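Local coordinates for probable hydrolase (Pseudomonas aeruginosa, PDB 7AL6), which is of unknown function but has the alpha/beta hydrolase fold and is probably a hydrolase, perhaps a lipolytic one, at residues P29-L33 with W93-L99; P24-K28 with A51-I55; E120-D126 with C227-L233. One frame throughout, in Å; residues are numbered along the deposited sequence.

Interaction 1: residues P29-L33 with W93-L99; sequences PVIAL and WERFSLL
Pro29 lays its CB over the six-membered ring of Trp93, 3.4 Å from the ring centroid to CB and only 3° off the ring normal, a CH-pi contact made almost exactly over the centre of the face. With CG anti to the carbonyl carbon (chi1 -74°), the indole is turned onto Pro29, and its CZ3 also reaches Ile31, whose CG1 stands 3.7 Å from it.

Beyond this CH-pi contact the two segments are joined by parallel pairing of strands. Ser97 N binds Pro29 O, Ile31 N binds Ser97 O, Leu99 N binds Ile31 O, and Leu33 N closes the series on Leu99 O at 2.8 Å. Each strand gives and takes in turn, and the CA-H groups of Val30, Leu98 and Ala32 point at Ser97 O, Ile31 O and Leu99 O. Pro29 O has a second partner: one water donates to it and accepts from Ser97 OG, both at 2.8 Å.

The apolar contacts fall on the two faces of the sheet. On one, Ile31 CB meets Leu98 CD2 at 3.8 Å, while Ile31 CD1 approaches the Phe96 ring obliquely; Val84 of helix 77-91 covers Ile31, Leu33 and Leu98. On the other, Val30 CG1 meets Leu99 CB at 3.8 Å.

Strand 96-101 runs on toward Ser102, which lies in a GxSxG sequence consistent with a nucleophile elbow, and Leu33 touches that turn. Two parallel central strands, one leading to a sharp turn into a helix, are a central feature of the alpha/beta hydrolase fold.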
loop_
_atom_site.group_PDB
_atom_site.type_symbol
_atom_site.label_atom_id
_atom_site.label_comp_id
_atom_site.label_asym_id
_atom_site.label_seq_id
_atom_site.Cartn_x
_atom_site.Cartn_y
_atom_site.Cartn_z
ATOM N N PRO A 29 -28.404 -16.309 -7.332
ATOM C CA PRO A 29 -27.162 -15.731 -6.773
ATOM C C PRO A 29 -27.194 -15.620 -5.250
ATOM O O PRO A 29 -28.057 -14.955 -4.673
ATOM C CB PRO A 29 -27.077 -14.361 -7.441
ATOM C CG PRO A 29 -28.546 -14.040 -7.909
ATOM C CD PRO A 29 -29.155 -15.374 -8.201
ATOM N N VAL A 30 -26.184 -16.214 -4.610
ATOM C CA VAL A 30 -26.004 -16.193 -3.156
ATOM C C VAL A 30 -24.538 -15.922 -2.824
ATOM O O VAL A 30 -23.647 -16.585 -3.357
ATOM C CB VAL A 30 -26.433 -17.540 -2.527
ATOM C CG1 VAL A 30 -26.260 -17.493 -1.016
ATOM C CG2 VAL A 30 -27.849 -17.881 -2.915
ATOM N N ILE A 31 -24.284 -14.976 -1.921
ATOM C CA ILE A 31 -22.973 -14.829 -1.289
ATOM C C ILE A 31 -23.046 -15.428 0.110
ATOM O O ILE A 31 -23.939 -15.070 0.899
ATOM C CB ILE A 31 -22.528 -13.355 -1.240
ATOM C CG1 ILE A 31 -22.533 -12.788 -2.646
ATOM C CG2 ILE A 31 -21.097 -13.242 -0.664
ATOM C CD1 ILE A 31 -22.308 -11.236 -2.700
ATOM N N ALA A 32 -22.132 -16.362 0.402
ATOM C CA ALA A 32 -22.032 -17.010 1.702
ATOM C C ALA A 32 -20.914 -16.386 2.525
ATOM O O ALA A 32 -19.759 -16.300 2.075
ATOM C CB ALA A 32 -21.798 -18.517 1.540
ATOM N N LEU A 33 -21.257 -15.977 3.745
ATOM C CA LEU A 33 -20.378 -15.239 4.636
ATOM C C LEU A 33 -20.136 -16.024 5.933
ATOM O O LEU A 33 -21.088 -16.453 6.603
ATOM C CB LEU A 33 -20.997 -13.872 4.937
ATOM C CG LEU A 33 -21.417 -13.015 3.742
ATOM C CD1 LEU A 33 -21.963 -11.694 4.292
ATOM C CD2 LEU A 33 -20.219 -12.751 2.857
ATOM N N TRP A 93 -23.867 -8.564 -10.081
ATOM C CA TRP A 93 -25.105 -8.983 -9.418
ATOM C C TRP A 93 -25.848 -7.745 -8.914
ATOM O O TRP A 93 -25.431 -7.107 -7.943
ATOM C CB TRP A 93 -24.807 -9.929 -8.258
ATOM C CG TRP A 93 -24.404 -11.308 -8.689
ATOM C CD1 TRP A 93 -24.264 -11.754 -9.975
ATOM C CD2 TRP A 93 -24.122 -12.434 -7.837
ATOM N NE1 TRP A 93 -23.902 -13.088 -9.978
ATOM C CE2 TRP A 93 -23.809 -13.522 -8.675
ATOM C CE3 TRP A 93 -24.103 -12.622 -6.449
ATOM C CZ2 TRP A 93 -23.475 -14.777 -8.179
ATOM C CZ3 TRP A 93 -23.788 -13.869 -5.965
ATOM C CH2 TRP A 93 -23.502 -14.942 -6.834
ATOM N N GLU A 94 -26.988 -7.432 -9.503
ATOM C CA GLU A 94 -27.800 -6.290 -9.039
ATOM C C GLU A 94 -28.528 -6.717 -7.762
ATOM O O GLU A 94 -28.391 -6.052 -6.783
ATOM C CB GLU A 94 -28.740 -5.809 -10.137
ATOM C CG GLU A 94 -29.697 -4.729 -9.675
ATOM C CD GLU A 94 -29.063 -3.554 -8.957
ATOM O OE1 GLU A 94 -29.707 -2.987 -8.080
ATOM O OE2 GLU A 94 -27.935 -3.209 -9.285
ATOM N N ARG A 95 -29.255 -7.813 -7.798
ATOM C CA ARG A 95 -29.964 -8.337 -6.617
ATOM C C ARG A 95 -29.369 -9.698 -6.290
ATOM O O ARG A 95 -29.002 -10.415 -7.200
ATOM C CB ARG A 95 -31.464 -8.405 -6.861
ATOM C CG ARG A 95 -32.160 -7.071 -6.666
ATOM C CD ARG A 95 -33.658 -7.219 -6.692
ATOM N NE ARG A 95 -34.065 -7.933 -7.883
ATOM C CZ ARG A 95 -35.299 -7.927 -8.367
ATOM N NH1 ARG A 95 -36.235 -7.234 -7.752
ATOM N NH2 ARG A 95 -35.593 -8.599 -9.461
ATOM N N PHE A 96 -29.264 -10.012 -5.017
ATOM C CA PHE A 96 -28.651 -11.275 -4.567
ATOM C C PHE A 96 -29.106 -11.592 -3.148
ATOM O O PHE A 96 -29.579 -10.737 -2.463
ATOM C CB PHE A 96 -27.130 -11.178 -4.632
ATOM C CG PHE A 96 -26.545 -10.053 -3.827
ATOM C CD1 PHE A 96 -26.440 -8.786 -4.361
ATOM C CD2 PHE A 96 -26.089 -10.261 -2.544
ATOM C CE1 PHE A 96 -25.901 -7.753 -3.626
ATOM C CE2 PHE A 96 -25.544 -9.226 -1.814
ATOM C CZ PHE A 96 -25.468 -7.973 -2.352
ATOM N N SER A 97 -28.898 -12.822 -2.749
ATOM C CA SER A 97 -29.237 -13.315 -1.420
ATOM C C SER A 97 -27.970 -13.506 -0.608
ATOM O O SER A 97 -26.862 -13.574 -1.160
ATOM C CB SER A 97 -30.035 -14.599 -1.548
ATOM O OG SER A 97 -31.340 -14.252 -2.058
ATOM N N LEU A 98 -28.139 -13.536 0.719
ATOM C CA LEU A 98 -27.048 -13.800 1.649
ATOM C C LEU A 98 -27.296 -15.038 2.504
ATOM O O LEU A 98 -28.421 -15.321 2.938
ATOM C CB LEU A 98 -26.792 -12.584 2.533
ATOM C CG LEU A 98 -26.255 -11.359 1.767
ATOM C CD1 LEU A 98 -26.303 -10.175 2.693
ATOM C CD2 LEU A 98 -24.895 -11.553 1.184
ATOM N N LEU A 99 -26.223 -15.796 2.709
ATOM C CA LEU A 99 -26.188 -16.975 3.558
ATOM C C LEU A 99 -25.078 -16.725 4.552
ATOM O O LEU A 99 -23.902 -16.691 4.175
ATOM C CB LEU A 99 -25.936 -18.223 2.726
ATOM C CG LEU A 99 -25.570 -19.486 3.517
ATOM C CD1 LEU A 99 -26.644 -19.904 4.535
ATOM C CD2 LEU A 99 -25.275 -20.660 2.539
HETATM O O HOH W 1 -30.862 -14.691 -4.737
#

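Interaction 2: residues P24-K28 with A51-I55; sequences PPDGK and AGLRI
Lys28 and Leu53 pair as a parallel bridge, in which Lys28 N donates to Gly52 O at 3.0 Å and Lys28 O receives Arg54 N at 2.8 Å. Just before this bridge the chain reverses through a type I turn from Pro24 to Gly27, closed by the bond from Gly27 N to Pro24 O. Gly27 CA passes 3.2 Å from Gly52 O, so the two backbones are in close contact. Gly52 turns with a positive phi of 76° just before strand 53-58.

Among the side chains, Arg54 does most of the touching. Its CG is anti to the backbone N (chi1 176°) and the chain then bends at chi2, about the CB-CG bond; the aliphatic part runs alongside the turn, with CD 3.4 Å from Pro24 O. Farther out the guanidinium presents one face to Pro25 CA, which sits 3.8 Å above its plane and toward the rim. The charged end is held by Gly23 O, bound to NH2. Arg54 also packs on Trp93 and on Tyr197 of a second subunit. Lys28 meets Leu53 through its CB, 3.8 Å from Leu53 CD2, while its NZ extends to a bound triethylene glycol and makes a weak hydrogen bond to Phe284 O.

The pair lies where strands 28-33 and 53-58 begin side by side in the mixed sheet. Phe284, which takes the weak bond from Lys28 NZ, belongs to helix 270-284. Strand 16-22 borders 53-58 on its other side: Ile55 bonds to Phe22 through the backbone, and Arg54 rests on Leu21.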
loop_
_atom_site.group_PDB
_atom_site.type_symbol
_atom_site.label_atom_id
_atom_site.label_comp_id
_atom_site.label_asym_id
_atom_site.label_seq_id
_atom_site.Cartn_x
_atom_site.Cartn_y
_atom_site.Cartn_z
ATOM N N PRO A 24 -24.392 -24.357 -10.098
ATOM C CA PRO A 24 -24.465 -24.043 -11.531
ATOM C C PRO A 24 -24.306 -22.557 -11.810
ATOM O O PRO A 24 -24.831 -21.712 -11.066
ATOM C CB PRO A 24 -25.868 -24.534 -11.927
ATOM C CG PRO A 24 -26.651 -24.599 -10.628
ATOM C CD PRO A 24 -25.665 -24.857 -9.534
ATOM N N PRO A 25 -23.588 -22.186 -12.882
ATOM C CA PRO A 25 -23.407 -20.755 -13.168
ATOM C C PRO A 25 -24.706 -20.006 -13.286
ATOM O O PRO A 25 -24.706 -18.790 -13.075
ATOM C CB PRO A 25 -22.624 -20.732 -14.497
ATOM C CG PRO A 25 -22.191 -22.115 -14.777
ATOM C CD PRO A 25 -22.602 -23.011 -13.616
ATOM N N ASP A 26 -25.820 -20.681 -13.578
ATOM C CA ASP A 26 -27.100 -20.011 -13.747
ATOM C C ASP A 26 -28.045 -20.196 -12.559
ATOM O O ASP A 26 -29.255 -20.020 -12.716
ATOM C CB ASP A 26 -27.793 -20.499 -15.021
ATOM C CG ASP A 26 -28.357 -21.912 -14.880
ATOM O OD1 ASP A 26 -27.709 -22.753 -14.220
ATOM O OD2 ASP A 26 -29.440 -22.190 -15.443
ATOM N N GLY A 27 -27.526 -20.561 -11.381
ATOM C CA GLY A 27 -28.374 -20.695 -10.210
ATOM C C GLY A 27 -28.681 -19.358 -9.551
ATOM O O GLY A 27 -28.126 -18.323 -9.894
ATOM N N LYS A 28 -29.557 -19.398 -8.565
ATOM C CA LYS A 28 -29.910 -18.193 -7.834
ATOM C C LYS A 28 -28.667 -17.600 -7.167
ATOM O O LYS A 28 -27.941 -18.318 -6.476
ATOM C CB LYS A 28 -30.966 -18.496 -6.775
ATOM C CG LYS A 28 -32.308 -18.967 -7.340
ATOM C CD LYS A 28 -33.403 -18.904 -6.254
ATOM C CE LYS A 28 -34.702 -19.582 -6.711
ATOM N NZ LYS A 28 -34.609 -21.075 -6.601
ATOM N N ALA A 51 -28.628 -27.325 -4.096
ATOM C CA ALA A 51 -28.722 -27.359 -5.548
ATOM C C ALA A 51 -29.440 -26.127 -6.085
ATOM O O ALA A 51 -30.300 -25.537 -5.435
ATOM C CB ALA A 51 -29.473 -28.618 -5.983
ATOM N N GLY A 52 -29.093 -25.730 -7.295
ATOM C CA GLY A 52 -29.812 -24.612 -7.872
ATOM C C GLY A 52 -29.445 -23.242 -7.338
ATOM O O GLY A 52 -29.950 -22.239 -7.872
ATOM N N LEU A 53 -28.521 -23.166 -6.392
ATOM C CA LEU A 53 -28.021 -21.866 -5.892
ATOM C C LEU A 53 -26.609 -21.649 -6.441
ATOM O O LEU A 53 -25.862 -22.584 -6.469
ATOM C CB LEU A 53 -28.008 -21.838 -4.365
ATOM C CG LEU A 53 -29.342 -22.092 -3.668
ATOM C CD1 LEU A 53 -29.244 -21.776 -2.202
ATOM C CD2 LEU A 53 -30.465 -21.303 -4.299
ATOM N N ARG A 54 -26.289 -20.474 -6.952
ATOM C CA ARG A 54 -24.913 -20.154 -7.360
ATOM C C ARG A 54 -24.299 -19.498 -6.125
ATOM O O ARG A 54 -24.599 -18.361 -5.882
ATOM C CB ARG A 54 -24.884 -19.266 -8.594
ATOM C CG ARG A 54 -23.487 -18.832 -8.984
ATOM C CD ARG A 54 -22.518 -19.957 -9.287
ATOM N NE ARG A 54 -21.409 -19.462 -10.060
ATOM C CZ ARG A 54 -20.436 -20.191 -10.556
ATOM N NH1 ARG A 54 -19.489 -19.615 -11.257
ATOM N NH2 ARG A 54 -20.404 -21.483 -10.360
ATOM N N ILE A 55 -23.479 -20.200 -5.372
ATOM C CA ILE A 55 -22.955 -19.683 -4.091
ATOM C C ILE A 55 -21.501 -19.267 -4.229
ATOM O O ILE A 55 -20.665 -20.067 -4.607
ATOM C CB ILE A 55 -23.143 -20.721 -2.974
ATOM C CG1 ILE A 55 -24.610 -21.113 -2.808
ATOM C CG2 ILE A 55 -22.553 -20.237 -1.682
ATOM C CD1 ILE A 55 -24.819 -22.337 -1.988
#

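Interaction 3: residues E120-D126 with C227-L233; sequences ERLALID and CPVSLVL. With EDO (1,2-ethanediol), chain H.
Leu124 and Leu231 meet in the close-packed middle of this parallel pair, with Leu124 CB 3.7 Å from Leu231 CD1. On the same face Leu124 CD1 reaches across to Val229 CG1 at 3.8 Å, and Leu122 and Val229 run alongside each other, Leu122 CB 3.9 Å from Val229 CG2; helix 103-114 covers the two leucines of strand 119-125. The backbone bonds here are short and straight: Leu124 N to Ser230 O measures 2.7 Å with an N-H...O angle of 174°. Phe280 of helix 270-284 covers Ala123 and Ser230 on the opposite face.

Toward the start of both strands the contact opens to solvent and becomes more polar. Pro228 CG lies over one face of the Arg121 guanidinium, 3.5 Å from NH2, and this NH2 also donates to Glu120 O from above the carbonyl plane. A bend at chi2 of -92° folds the arginine back over the proline, while NH1 forms a salt bridge with the terminal carboxylate of Arg286. Ethanediol, probably from the crystallisation liquor, accepts a bond from Val229 N.

At the far end Asp126 N still binds Val232 O, at 2.7 Å, fixing the aspartate where its strand ends. Its carboxylate is gripped from beyond the pair: Ala234 N binds OD1, and Met238 N and His263 ND1 bind OD2. Backbone donors probably help to fix the rotation of the carboxylate that bonds to the histidine, a geometry consistent with a Ser102-His263-Asp126 triad in which Asp126 would orient His263.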
loop_
_atom_site.group_PDB
_atom_site.type_symbol
_atom_site.label_atom_id
_atom_site.label_comp_id
_atom_site.label_asym_id
_atom_site.label_seq_id
_atom_site.Cartn_x
_atom_site.Cartn_y
_atom_site.Cartn_z
ATOM N N GLU A 120 -32.324 -10.074 -1.759
ATOM C CA GLU A 120 -33.571 -10.761 -2.054
ATOM C C GLU A 120 -34.054 -11.628 -0.876
ATOM O O GLU A 120 -35.249 -11.651 -0.590
ATOM C CB GLU A 120 -33.412 -11.616 -3.294
ATOM C CG GLU A 120 -33.186 -10.809 -4.568
ATOM C CD GLU A 120 -33.096 -11.671 -5.813
ATOM O OE1 GLU A 120 -34.074 -11.625 -6.599
ATOM O OE2 GLU A 120 -32.056 -12.367 -6.018
ATOM N N ARG A 121 -33.144 -12.366 -0.249
ATOM C CA ARG A 121 -33.412 -13.301 0.866
ATOM C C ARG A 121 -32.224 -13.370 1.840
ATOM O O ARG A 121 -31.116 -13.126 1.421
ATOM C CB ARG A 121 -33.690 -14.695 0.297
ATOM C CG ARG A 121 -34.717 -14.753 -0.822
ATOM C CD ARG A 121 -36.117 -14.994 -0.305
ATOM N NE ARG A 121 -37.156 -15.189 -1.299
ATOM C CZ ARG A 121 -37.857 -14.227 -1.870
ATOM N NH1 ARG A 121 -38.805 -14.535 -2.722
ATOM N NH2 ARG A 121 -37.621 -12.966 -1.600
ATOM N N LEU A 122 -32.472 -13.706 3.101
ATOM C CA LEU A 122 -31.417 -13.921 4.116
ATOM C C LEU A 122 -31.545 -15.332 4.695
ATOM O O LEU A 122 -32.613 -15.649 5.169
ATOM C CB LEU A 122 -31.568 -12.944 5.276
ATOM C CG LEU A 122 -31.092 -11.519 5.093
ATOM C CD1 LEU A 122 -30.832 -10.909 6.448
ATOM C CD2 LEU A 122 -29.863 -11.437 4.217
ATOM N N ALA A 123 -30.496 -16.141 4.665
ATOM C CA ALA A 123 -30.423 -17.447 5.341
ATOM C C ALA A 123 -29.362 -17.255 6.424
ATOM O O ALA A 123 -28.221 -17.002 6.092
ATOM C CB ALA A 123 -30.114 -18.551 4.381
ATOM N N LEU A 124 -29.756 -17.341 7.681
ATOM C CA LEU A 124 -28.876 -17.044 8.803
ATOM C C LEU A 124 -28.655 -18.305 9.630
ATOM O O LEU A 124 -29.619 -19.017 9.949
ATOM C CB LEU A 124 -29.447 -15.935 9.649
ATOM C CG LEU A 124 -29.890 -14.666 8.912
ATOM C CD1 LEU A 124 -30.483 -13.678 9.884
ATOM C CD2 LEU A 124 -28.718 -14.008 8.172
ATOM N N ILE A 125 -27.401 -18.559 9.990
ATOM C CA ILE A 125 -27.038 -19.705 10.859
ATOM C C ILE A 125 -26.516 -19.183 12.207
ATOM O O ILE A 125 -25.411 -18.661 12.244
ATOM C CB ILE A 125 -26.030 -20.653 10.198
ATOM C CG1 ILE A 125 -26.485 -21.118 8.819
ATOM C CG2 ILE A 125 -25.749 -21.825 11.104
ATOM C CD1 ILE A 125 -25.436 -21.858 8.059
ATOM N N ASP A 126 -27.324 -19.267 13.259
ATOM C CA ASP A 126 -26.952 -19.002 14.661
ATOM C C ASP A 126 -26.313 -17.633 14.877
ATOM O O ASP A 126 -25.388 -17.577 15.620
ATOM C CB ASP A 126 -26.034 -20.106 15.162
ATOM C CG ASP A 126 -26.284 -20.437 16.614
ATOM O OD1 ASP A 126 -27.424 -20.593 16.953
ATOM O OD2 ASP A 126 -25.339 -20.495 17.357
ATOM N N CYS A 227 -36.650 -8.266 3.657
ATOM C CA CYS A 227 -36.775 -9.482 2.886
ATOM C C CYS A 227 -37.124 -10.676 3.751
ATOM O O CYS A 227 -36.995 -10.638 4.973
ATOM C CB CYS A 227 -35.474 -9.779 2.124
ATOM S SG CYS A 227 -34.077 -10.087 3.256
ATOM N N PRO A 228 -37.589 -11.754 3.126
ATOM C CA PRO A 228 -37.773 -13.010 3.850
ATOM C C PRO A 228 -36.468 -13.445 4.485
ATOM O O PRO A 228 -35.399 -13.318 3.890
ATOM C CB PRO A 228 -38.212 -13.996 2.761
ATOM C CG PRO A 228 -38.842 -13.120 1.690
ATOM C CD PRO A 228 -38.046 -11.830 1.730
ATOM N N VAL A 229 -36.572 -13.981 5.694
ATOM C CA VAL A 229 -35.420 -14.394 6.484
ATOM C C VAL A 229 -35.683 -15.798 7.014
ATOM O O VAL A 229 -36.762 -16.067 7.557
ATOM C CB VAL A 229 -35.147 -13.444 7.658
ATOM C CG1 VAL A 229 -34.030 -14.017 8.537
ATOM C CG2 VAL A 229 -34.785 -12.053 7.208
ATOM N N SER A 230 -34.703 -16.692 6.849
ATOM C CA SER A 230 -34.692 -18.003 7.486
ATOM C C SER A 230 -33.551 -18.068 8.500
ATOM O O SER A 230 -32.366 -17.956 8.141
ATOM C CB SER A 230 -34.553 -19.086 6.438
ATOM O OG SER A 230 -34.653 -20.385 7.022
ATOM N N LEU A 231 -33.898 -18.250 9.761
ATOM C CA LEU A 231 -32.923 -18.336 10.834
ATOM C C LEU A 231 -32.830 -19.742 11.436
ATOM O O LEU A 231 -33.830 -20.311 11.914
ATOM C CB LEU A 231 -33.248 -17.324 11.920
ATOM C CG LEU A 231 -32.357 -17.349 13.157
ATOM C CD1 LEU A 231 -30.881 -17.024 12.898
ATOM C CD2 LEU A 231 -32.952 -16.375 14.128
ATOM N N VAL A 232 -31.606 -20.275 11.478
ATOM C CA VAL A 232 -31.328 -21.566 12.114
ATOM C C VAL A 232 -30.690 -21.311 13.464
ATOM O O VAL A 232 -29.753 -20.505 13.590
ATOM C CB VAL A 232 -30.438 -22.451 11.239
ATOM C CG1 VAL A 232 -29.853 -23.610 12.080
ATOM C CG2 VAL A 232 -31.256 -22.969 10.062
ATOM N N LEU A 233 -31.203 -22.002 14.478
ATOM C CA LEU A 233 -30.813 -21.819 15.870
ATOM C C LEU A 233 -30.301 -23.152 16.380
ATOM O O LEU A 233 -31.042 -24.134 16.354
ATOM C CB LEU A 233 -32.005 -21.362 16.712
ATOM C CG LEU A 233 -32.536 -20.022 16.205
ATOM C CD1 LEU A 233 -33.951 -19.806 16.640
ATOM C CD2 LEU A 233 -31.614 -18.926 16.721
HETATM C C1 EDO H . -39.690 -15.450 5.332
HETATM O O1 EDO H . -40.929 -15.498 4.673
HETATM C C2 EDO H . -39.802 -14.975 6.723
HETATM O O2 EDO H . -39.195 -13.775 7.031
#

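All three contacts are parallel pairings within one sheet, yet their chemistry follows their place in it. Interactions 1 and 3 are buried and share a seam, since strands 96-101 and 119-125 are neighbours: Leu98 O and Ala123 N lie 2.8 Å apart, probably hydrogen-bonded. Interaction 2, partly buried and farther from the chain centre, continues the pairing on the other side of strand 28-33, where Val30 N probably bonds to Arg54 O. Leucine, valine and isoleucine make up the interior of the two core contacts, whereas the peripheral one rests mainly on prolines, glycines and the chains of Arg54 and Lys28. Interactions 1 and 3 approach the putative catalytic residues, whereas 24-28 with 51-55 touches a second subunit through Arg54.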